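Local structure of 1-carboxybiuret hydrolase subunit AtzE (Pseudomonas sp., 6C62) at residues A[214-219]-A[439-444]; A[281-286]-A[366-371]; A[426-431]-A[445-450]. The protein hydrolyses 1-carboxybiuret to urea-1,3-dicarboxylate and ammonia, a step in bacterial atrazine degradation carried out by a member of the amidase family. All coordinates share one frame; numbering follows the deposited sequence.

Contact 1 of 3, residues A[214-219]-A[439-444]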
loop_
_atom_site.group_PDB
_atom_site.type_symbol
_atom_site.label_atom_id
_atom_site.label_comp_id
_atom_site.label_asym_id
_atom_site.label_seq_id
_atom_site.Cartn_x
_atom_site.Cartn_y
_atom_site.Cartn_z
ATOM N N ASP A 214 -0.390 26.147 23.867
ATOM C CA ASP A 214 -0.051 27.519 24.234
ATOM C C ASP A 214 1.436 27.763 24.458
ATOM O O ASP A 214 1.851 28.894 24.757
ATOM C CB ASP A 214 -0.840 27.914 25.467
ATOM C CG ASP A 214 -0.383 27.184 26.737
ATOM O OD1 ASP A 214 0.494 26.243 26.731
ATOM O OD2 ASP A 214 -0.941 27.540 27.777
ATOM N N SER A 215 2.239 26.720 24.323
ATOM C CA SER A 215 3.671 26.798 24.588
ATOM C C SER A 215 4.321 25.555 24.035
ATOM O O SER A 215 3.644 24.528 23.833
ATOM C CB SER A 215 3.958 26.863 26.084
ATOM O OG SER A 215 3.392 25.725 26.710
ATOM N N VAL A 216 5.630 25.626 23.810
ATOM C CA VAL A 216 6.330 24.448 23.336
ATOM C C VAL A 216 6.397 23.315 24.395
ATOM O O VAL A 216 6.376 22.120 24.046
ATOM C CB VAL A 216 7.701 24.835 22.679
ATOM C CG1 VAL A 216 8.711 25.202 23.732
ATOM C CG2 VAL A 216 8.185 23.647 21.813
ATOM N N GLU A 217 6.422 23.668 25.682
ATOM C CA GLU A 217 6.342 22.692 26.766
ATOM C C GLU A 217 5.028 21.949 26.704
ATOM O O GLU A 217 5.002 20.758 26.916
ATOM C CB GLU A 217 6.438 23.343 28.173
ATOM C CG GLU A 217 7.784 23.922 28.525
ATOM C CD GLU A 217 7.996 25.364 28.024
ATOM O OE1 GLU A 217 7.186 25.930 27.221
ATOM O OE2 GLU A 217 9.021 25.968 28.437
ATOM N N GLY A 218 3.940 22.685 26.411
ATOM C CA GLY A 218 2.612 22.074 26.195
ATOM C C GLY A 218 2.640 20.999 25.132
ATOM O O GLY A 218 2.082 19.928 25.329
ATOM N N LEU A 219 3.292 21.294 23.980
ATOM C CA LEU A 219 3.447 20.294 22.952
ATOM C C LEU A 219 4.165 19.070 23.470
ATOM O O LEU A 219 3.678 17.925 23.282
ATOM C CB LEU A 219 4.183 20.835 21.748
ATOM C CG LEU A 219 3.587 21.921 20.913
ATOM C CD1 LEU A 219 4.556 22.208 19.796
ATOM C CD2 LEU A 219 2.195 21.624 20.381
ATOM N N LEU A 439 14.194 16.830 18.141
ATOM C CA LEU A 439 14.960 17.937 17.504
ATOM C C LEU A 439 14.088 19.123 17.165
ATOM O O LEU A 439 14.468 20.265 17.373
ATOM C CB LEU A 439 15.717 17.486 16.245
ATOM C CG LEU A 439 16.784 16.396 16.472
ATOM C CD1 LEU A 439 17.561 16.103 15.192
ATOM C CD2 LEU A 439 17.767 16.893 17.514
ATOM N N CYS A 440 12.931 18.864 16.562
ATOM C CA CYS A 440 11.976 19.943 16.240
ATOM C C CYS A 440 11.622 20.700 17.528
ATOM O O CYS A 440 11.548 21.941 17.548
ATOM C CB CYS A 440 10.658 19.386 15.715
ATOM S SG CYS A 440 10.739 18.292 14.317
ATOM N N LEU A 441 11.366 19.942 18.584
ATOM C CA LEU A 441 10.953 20.542 19.861
ATOM C C LEU A 441 12.071 21.313 20.520
ATOM O O LEU A 441 11.830 22.414 21.070
ATOM C CB LEU A 441 10.354 19.491 20.791
ATOM C CG LEU A 441 9.002 18.913 20.319
ATOM C CD1 LEU A 441 8.753 17.510 20.922
ATOM C CD2 LEU A 441 7.902 19.893 20.707
ATOM N N ARG A 442 13.296 20.771 20.477
ATOM C CA ARG A 442 14.491 21.507 20.947
ATOM C C ARG A 442 14.686 22.837 20.224
ATOM O O ARG A 442 15.010 23.853 20.848
ATOM C CB ARG A 442 15.755 20.634 20.834
ATOM C CG ARG A 442 15.836 19.614 21.934
ATOM C CD ARG A 442 16.884 18.561 21.656
ATOM N NE ARG A 442 18.221 19.084 21.367
ATOM C CZ ARG A 442 19.256 18.345 20.902
ATOM N NH1 ARG A 442 19.129 17.072 20.620
ATOM N NH2 ARG A 442 20.422 18.873 20.661
ATOM N N ALA A 443 14.494 22.850 18.913
ATOM C CA ALA A 443 14.606 24.069 18.138
ATOM C C ALA A 443 13.494 25.054 18.512
ATOM O O ALA A 443 13.712 26.274 18.628
ATOM C CB ALA A 443 14.579 23.786 16.639
ATOM N N GLY A 444 12.286 24.528 18.702
ATOM C CA GLY A 444 11.202 25.364 19.161
ATOM C C GLY A 444 11.476 26.073 20.476
ATOM O O GLY A 444 11.135 27.259 20.637
#

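Contact 2 of 3, residues A[281-286]-A[366-371]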
loop_
_atom_site.group_PDB
_atom_site.type_symbol
_atom_site.label_atom_id
_atom_site.label_comp_id
_atom_site.label_asym_id
_atom_site.label_seq_id
_atom_site.Cartn_x
_atom_site.Cartn_y
_atom_site.Cartn_z
ATOM N N LEU A 281 18.135 33.287 11.580
ATOM C CA LEU A 281 19.125 34.070 12.362
ATOM C C LEU A 281 19.223 33.593 13.801
ATOM O O LEU A 281 20.325 33.332 14.302
ATOM C CB LEU A 281 18.797 35.567 12.340
ATOM C CG LEU A 281 19.747 36.591 12.999
ATOM C CD1 LEU A 281 21.209 36.333 12.667
ATOM C CD2 LEU A 281 19.297 37.989 12.578
ATOM N N THR A 282 18.079 33.421 14.455
ATOM C CA THR A 282 18.073 32.953 15.837
ATOM C C THR A 282 18.649 31.563 15.996
ATOM O O THR A 282 19.325 31.297 16.981
ATOM C CB THR A 282 16.640 32.904 16.378
ATOM O OG1 THR A 282 15.977 34.122 16.031
ATOM C CG2 THR A 282 16.630 32.683 17.888
ATOM N N LEU A 283 18.360 30.670 15.036
ATOM C CA LEU A 283 18.852 29.297 15.063
ATOM C C LEU A 283 20.222 29.079 14.436
ATOM O O LEU A 283 20.692 27.955 14.402
ATOM C CB LEU A 283 17.833 28.340 14.377
ATOM C CG LEU A 283 16.475 28.294 15.116
ATOM C CD1 LEU A 283 15.443 27.565 14.291
ATOM C CD2 LEU A 283 16.575 27.610 16.456
ATOM N N GLY A 284 20.854 30.132 13.932
ATOM C CA GLY A 284 22.168 30.010 13.288
ATOM C C GLY A 284 22.165 29.249 11.976
ATOM O O GLY A 284 23.148 28.642 11.612
ATOM N N ALA A 285 21.050 29.291 11.250
ATOM C CA ALA A 285 20.956 28.646 9.946
ATOM C C ALA A 285 21.234 29.673 8.898
ATOM O O ALA A 285 20.576 30.710 8.879
ATOM C CB ALA A 285 19.567 28.096 9.703
ATOM N N SER A 286 22.204 29.403 8.031
ATOM C CA SER A 286 22.528 30.358 6.934
ATOM C C SER A 286 22.518 29.749 5.554
ATOM O O SER A 286 22.248 30.472 4.595
ATOM C CB SER A 286 23.859 31.026 7.167
ATOM O OG SER A 286 24.815 30.053 7.544
ATOM N N ILE A 366 17.849 19.852 11.080
ATOM C CA ILE A 366 16.592 20.625 11.035
ATOM C C ILE A 366 16.579 21.486 9.771
ATOM O O ILE A 366 17.630 22.066 9.399
ATOM C CB ILE A 366 16.454 21.489 12.295
ATOM C CG1 ILE A 366 16.271 20.649 13.518
ATOM C CG2 ILE A 366 15.241 22.391 12.232
ATOM C CD1 ILE A 366 16.953 21.249 14.683
ATOM N N LEU A 367 15.426 21.574 9.119
ATOM C CA LEU A 367 15.223 22.470 7.981
ATOM C C LEU A 367 14.057 23.386 8.272
ATOM O O LEU A 367 13.069 22.949 8.871
ATOM C CB LEU A 367 15.015 21.701 6.675
ATOM C CG LEU A 367 16.236 20.821 6.287
ATOM C CD1 LEU A 367 15.894 19.836 5.185
ATOM C CD2 LEU A 367 17.386 21.702 5.803
ATOM N N ILE A 368 14.168 24.652 7.850
ATOM C CA ILE A 368 13.192 25.674 8.167
ATOM C C ILE A 368 12.438 26.146 6.926
ATOM O O ILE A 368 13.023 26.468 5.885
ATOM C CB ILE A 368 13.893 26.917 8.740
ATOM C CG1 ILE A 368 14.754 26.541 9.925
ATOM C CG2 ILE A 368 12.846 27.939 9.181
ATOM C CD1 ILE A 368 15.622 27.727 10.329
ATOM N N ALA A 369 11.138 26.249 7.062
ATOM C CA ALA A 369 10.281 26.810 6.034
ATOM C C ALA A 369 9.135 27.575 6.645
ATOM O O ALA A 369 8.846 27.412 7.819
ATOM C CB ALA A 369 9.739 25.665 5.178
ATOM N N PRO A 370 8.431 28.387 5.850
ATOM C CA PRO A 370 7.237 28.993 6.405
ATOM C C PRO A 370 6.122 27.974 6.446
ATOM O O PRO A 370 6.142 26.992 5.699
ATOM C CB PRO A 370 6.909 30.144 5.430
ATOM C CG PRO A 370 7.951 30.095 4.324
ATOM C CD PRO A 370 8.641 28.757 4.435
ATOM N N ALA A 371 5.187 28.175 7.356
ATOM C CA ALA A 371 4.017 27.309 7.471
ATOM C C ALA A 371 2.906 27.609 6.480
ATOM O O ALA A 371 2.186 26.688 6.028
ATOM C CB ALA A 371 3.468 27.376 8.887
#

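Contact 3 of 3, residues A[426-431]-A[445-450]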
loop_
_atom_site.group_PDB
_atom_site.type_symbol
_atom_site.label_atom_id
_atom_site.label_comp_id
_atom_site.label_asym_id
_atom_site.label_seq_id
_atom_site.Cartn_x
_atom_site.Cartn_y
_atom_site.Cartn_z
ATOM N N ILE A 426 2.246 34.565 11.758
ATOM C CA ILE A 426 2.555 33.577 10.743
ATOM C C ILE A 426 3.531 32.585 11.334
ATOM O O ILE A 426 4.378 32.935 12.135
ATOM C CB ILE A 426 3.018 34.243 9.433
ATOM C CG1 ILE A 426 2.796 33.327 8.251
ATOM C CG2 ILE A 426 4.455 34.675 9.546
ATOM C CD1 ILE A 426 2.921 34.038 6.920
ATOM N N GLY A 427 3.358 31.305 11.015
ATOM C CA GLY A 427 4.142 30.271 11.632
ATOM C C GLY A 427 5.363 29.884 10.823
ATOM O O GLY A 427 5.411 30.101 9.586
ATOM N N VAL A 428 6.332 29.286 11.525
ATOM C CA VAL A 428 7.479 28.681 10.884
ATOM C C VAL A 428 7.480 27.175 11.139
ATOM O O VAL A 428 7.314 26.736 12.288
ATOM C CB VAL A 428 8.785 29.351 11.404
ATOM C CG1 VAL A 428 9.069 29.006 12.837
ATOM C CG2 VAL A 428 9.968 28.896 10.602
ATOM N N GLN A 429 7.725 26.392 10.083
ATOM C CA GLN A 429 7.912 24.936 10.205
ATOM C C GLN A 429 9.377 24.638 10.562
ATOM O O GLN A 429 10.304 25.080 9.853
ATOM C CB GLN A 429 7.599 24.226 8.887
ATOM C CG GLN A 429 6.179 24.382 8.373
ATOM C CD GLN A 429 5.900 23.506 7.161
ATOM O OE1 GLN A 429 5.552 22.325 7.319
ATOM N NE2 GLN A 429 5.999 24.073 5.942
ATOM N N LEU A 430 9.566 23.887 11.636
ATOM C CA LEU A 430 10.861 23.315 12.008
ATOM C C LEU A 430 10.757 21.814 11.737
ATOM O O LEU A 430 10.022 21.084 12.424
ATOM C CB LEU A 430 11.130 23.606 13.471
ATOM C CG LEU A 430 11.017 25.096 13.892
ATOM C CD1 LEU A 430 11.044 25.224 15.384
ATOM C CD2 LEU A 430 12.108 25.901 13.274
ATOM N N ILE A 431 11.424 21.364 10.679
ATOM C CA ILE A 431 11.206 20.043 10.072
ATOM C C ILE A 431 12.428 19.223 10.394
ATOM O O ILE A 431 13.559 19.684 10.187
ATOM C CB ILE A 431 11.071 20.116 8.546
ATOM C CG1 ILE A 431 10.051 21.170 8.138
ATOM C CG2 ILE A 431 10.686 18.790 7.937
ATOM C CD1 ILE A 431 10.157 21.679 6.729
ATOM N N LYS A 445 12.058 25.336 21.405
ATOM C CA LYS A 445 12.362 25.852 22.725
ATOM C C LYS A 445 13.391 27.035 22.643
ATOM O O LYS A 445 13.233 28.049 23.342
ATOM C CB LYS A 445 12.902 24.742 23.601
ATOM C CG LYS A 445 13.225 25.159 25.041
ATOM C CD LYS A 445 12.019 25.820 25.693
ATOM C CE LYS A 445 12.045 25.657 27.211
ATOM N NZ LYS A 445 13.152 26.465 27.775
ATOM N N VAL A 446 14.390 26.924 21.776
ATOM C CA VAL A 446 15.304 28.038 21.526
ATOM C C VAL A 446 14.551 29.249 20.968
ATOM O O VAL A 446 14.769 30.379 21.446
ATOM C CB VAL A 446 16.460 27.663 20.581
ATOM C CG1 VAL A 446 17.284 28.922 20.153
ATOM C CG2 VAL A 446 17.347 26.624 21.247
ATOM N N LEU A 447 13.624 29.041 20.017
ATOM C CA LEU A 447 12.866 30.174 19.540
ATOM C C LEU A 447 12.028 30.807 20.643
ATOM O O LEU A 447 11.884 32.036 20.691
ATOM C CB LEU A 447 12.006 29.847 18.312
ATOM C CG LEU A 447 12.738 29.462 17.023
ATOM C CD1 LEU A 447 11.736 29.112 15.921
ATOM C CD2 LEU A 447 13.706 30.537 16.521
ATOM N N GLN A 448 11.429 29.976 21.494
ATOM C CA GLN A 448 10.619 30.461 22.583
ATOM C C GLN A 448 11.432 31.255 23.617
ATOM O O GLN A 448 10.991 32.322 24.055
ATOM C CB GLN A 448 9.880 29.316 23.297
ATOM C CG GLN A 448 8.758 29.823 24.216
ATOM C CD GLN A 448 7.997 28.682 24.834
ATOM O OE1 GLN A 448 6.978 28.240 24.332
ATOM N NE2 GLN A 448 8.523 28.184 25.924
ATOM N N ASP A 449 12.592 30.736 23.970
ATOM C CA ASP A 449 13.478 31.381 24.980
ATOM C C ASP A 449 13.945 32.775 24.562
ATOM O O ASP A 449 14.046 33.637 25.391
ATOM C CB ASP A 449 14.712 30.536 25.265
ATOM C CG ASP A 449 14.399 29.266 26.103
ATOM O OD1 ASP A 449 13.262 29.052 26.634
ATOM O OD2 ASP A 449 15.325 28.442 26.212
ATOM N N THR A 450 14.213 32.977 23.280
ATOM C CA THR A 450 14.653 34.256 22.792
ATOM C C THR A 450 13.496 35.196 22.530
ATOM O O THR A 450 13.715 36.325 22.192
ATOM C CB THR A 450 15.471 34.108 21.514
ATOM O OG1 THR A 450 14.615 33.645 20.452
ATOM C CG2 THR A 450 16.650 33.132 21.739
#

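Contact 1 of 3, residues A[214-219]-A[439-444]
Val-216 and Leu-441 meet through one methyl each: CG2 of Val-216 lies 3.9 Å from CD2 of Leu-441, and the two side chains cross obliquely. The valine methyl is equally close to the backbone of the other helix, 3.9 Å from Leu-441 O, and it also faces Gly-444. Glycine suits that position because its bare CA lets the valine come close. CG2 gets there because it stands anti to the backbone N of its own residue (chi1 of the other branch, CG1, is 75°). Leu-441 CD2 also touches Leu-219, 4.0 Å from Leu-219 CB. Helices 216-226 and 437-449 thus pack together beside the large mixed sheet of the amidase fold: Trp-185 of strand 185-188 touches Val-216 and Leu-219, Leu-187 touches Leu-219, and Val-412 of strand 411-416 touches Leu-441. A buried polar group starts the first helix: Ser-215 is the N-cap, and its OG is gripped by two bonds, accepting from Gly-218 N at 3.1 Å and donating to Asp-214 OD1, which it reaches from 36° out of the carboxylate plane. Asp-214 OD1 is also bonded to Thr-3 OG1. The looser side is that of the partly exposed residues. Glu-217 starts away from helix 437-449, yet its OE1 bonds to Gln-448 further along that helix. Arg-442, on the far face, bonds through NE to Gly-251 O.

Contact 2 of 3, residues A[281-286]-A[366-371]
Ile-368 carries the apolar contact from the strand side with a single atom, its terminal methyl. CD1 lies 4.0 Å from CD1 of Leu-283 and 4.0 Å from CB of Ala-285, so the methyl touches both residues. Its long branch reaches them because CG1 stands beside the backbone N and anti to the carbonyl carbon (chi1 -55°), with CD1 extended beyond it. Leu-283 crosses the isoleucine at a slant, whereas Ala-285 offers only its CB. The small residue fits where the chain runs close over the sheet, and its methyl also rests on Ile-257 and Val-259 of strand 257-260. Leucine, with a longer reach, extends to Leu-430 and Leu-447 as well.

Backbone interactions shape the 281-286 side. Gly-284 leaves the helix with positive phi (68°) in a Schellman motif, a conformation easily adopted without a CB, and its N bonds back to Leu-281 O at 3.3 Å. The turn brings Leu-283 before it and Ala-285 after it over the same isoleucine, while Gly-284 itself is exposed. On the other segment, the backbone of Ile-368 is hydrogen-bonded to Gly-258 and Leu-260 of the neighbouring parallel strand, which fixes the strand from which its side chain rises.

Together these features join the C-terminal end of helix 270-283, and the link that follows it, to a face of the amidase sheet, as part of a beta-alpha-beta crossover: strand 257-260, helix 270-283 and the parallel neighbouring strand 288-289.

Contact 3 of 3, residues A[426-431]-A[445-450]
Helix 437-449 lies against a face of the mixed sheet of the amidase fold, and its residue Leu-447 is the one that meets strand 426-432 here. Leu-447 CD1 does all the touching: it is 4.0 Å from CD1 of Leu-430 and, in the conformer modelled here of the two for Val-428, 4.1 Å from CG1 of Val-428, each pair reaching toward the other tip to tip. Val-428 and Leu-430 are two apart on the strand and so project from the same face, offering branched methyls to a single leucine; such residues suit a buried strand-helix interface. Gln-429, between them, points to the opposite face, where its amide bonds to Pro-370 O, Leu-400 O and Arg-176. CG of Leu-447 stands anti to its carbonyl carbon (chi1 -65°), which carries the branch out toward the strand, and the same side chain also packs on Ala-414 of strand 411-416.

Polar groups of 445-450 sit away from the strand. Exposed Thr-450 bonds through OG1 to Leu-447 O, from above the carbonyl plane. One turn apart, Lys-445 and Asp-449 form a salt bridge: Lys-445 NZ lies 2.8 Å from Asp-449 OD1, on that oxygen's syn lone pair.

In the fold
All three contacts are buried and apolar where they touch, and they lie away from the probable catalytic residues Lys-74, Ser-150 and Ser-174. Contacts 1 and 3 share helix 437-449: contact 1 sets it against another helix, contact 3 against the sheet. Gln-448 of contact 3 ties them together, its OE1 bonding to Val-216 N. Contacts 2 and 3 stand on adjacent antiparallel strands, joined by backbone bonds such as Leu-367 N to Ile-431 O. Contact 2 covers the sheet with the end of helix 270-283 and meets contact 1 where Ile-366 packs on Ala-443. Helix-capping polarity marks contact 1, a glycine turn contact 2, and a surface ion pair contact 3.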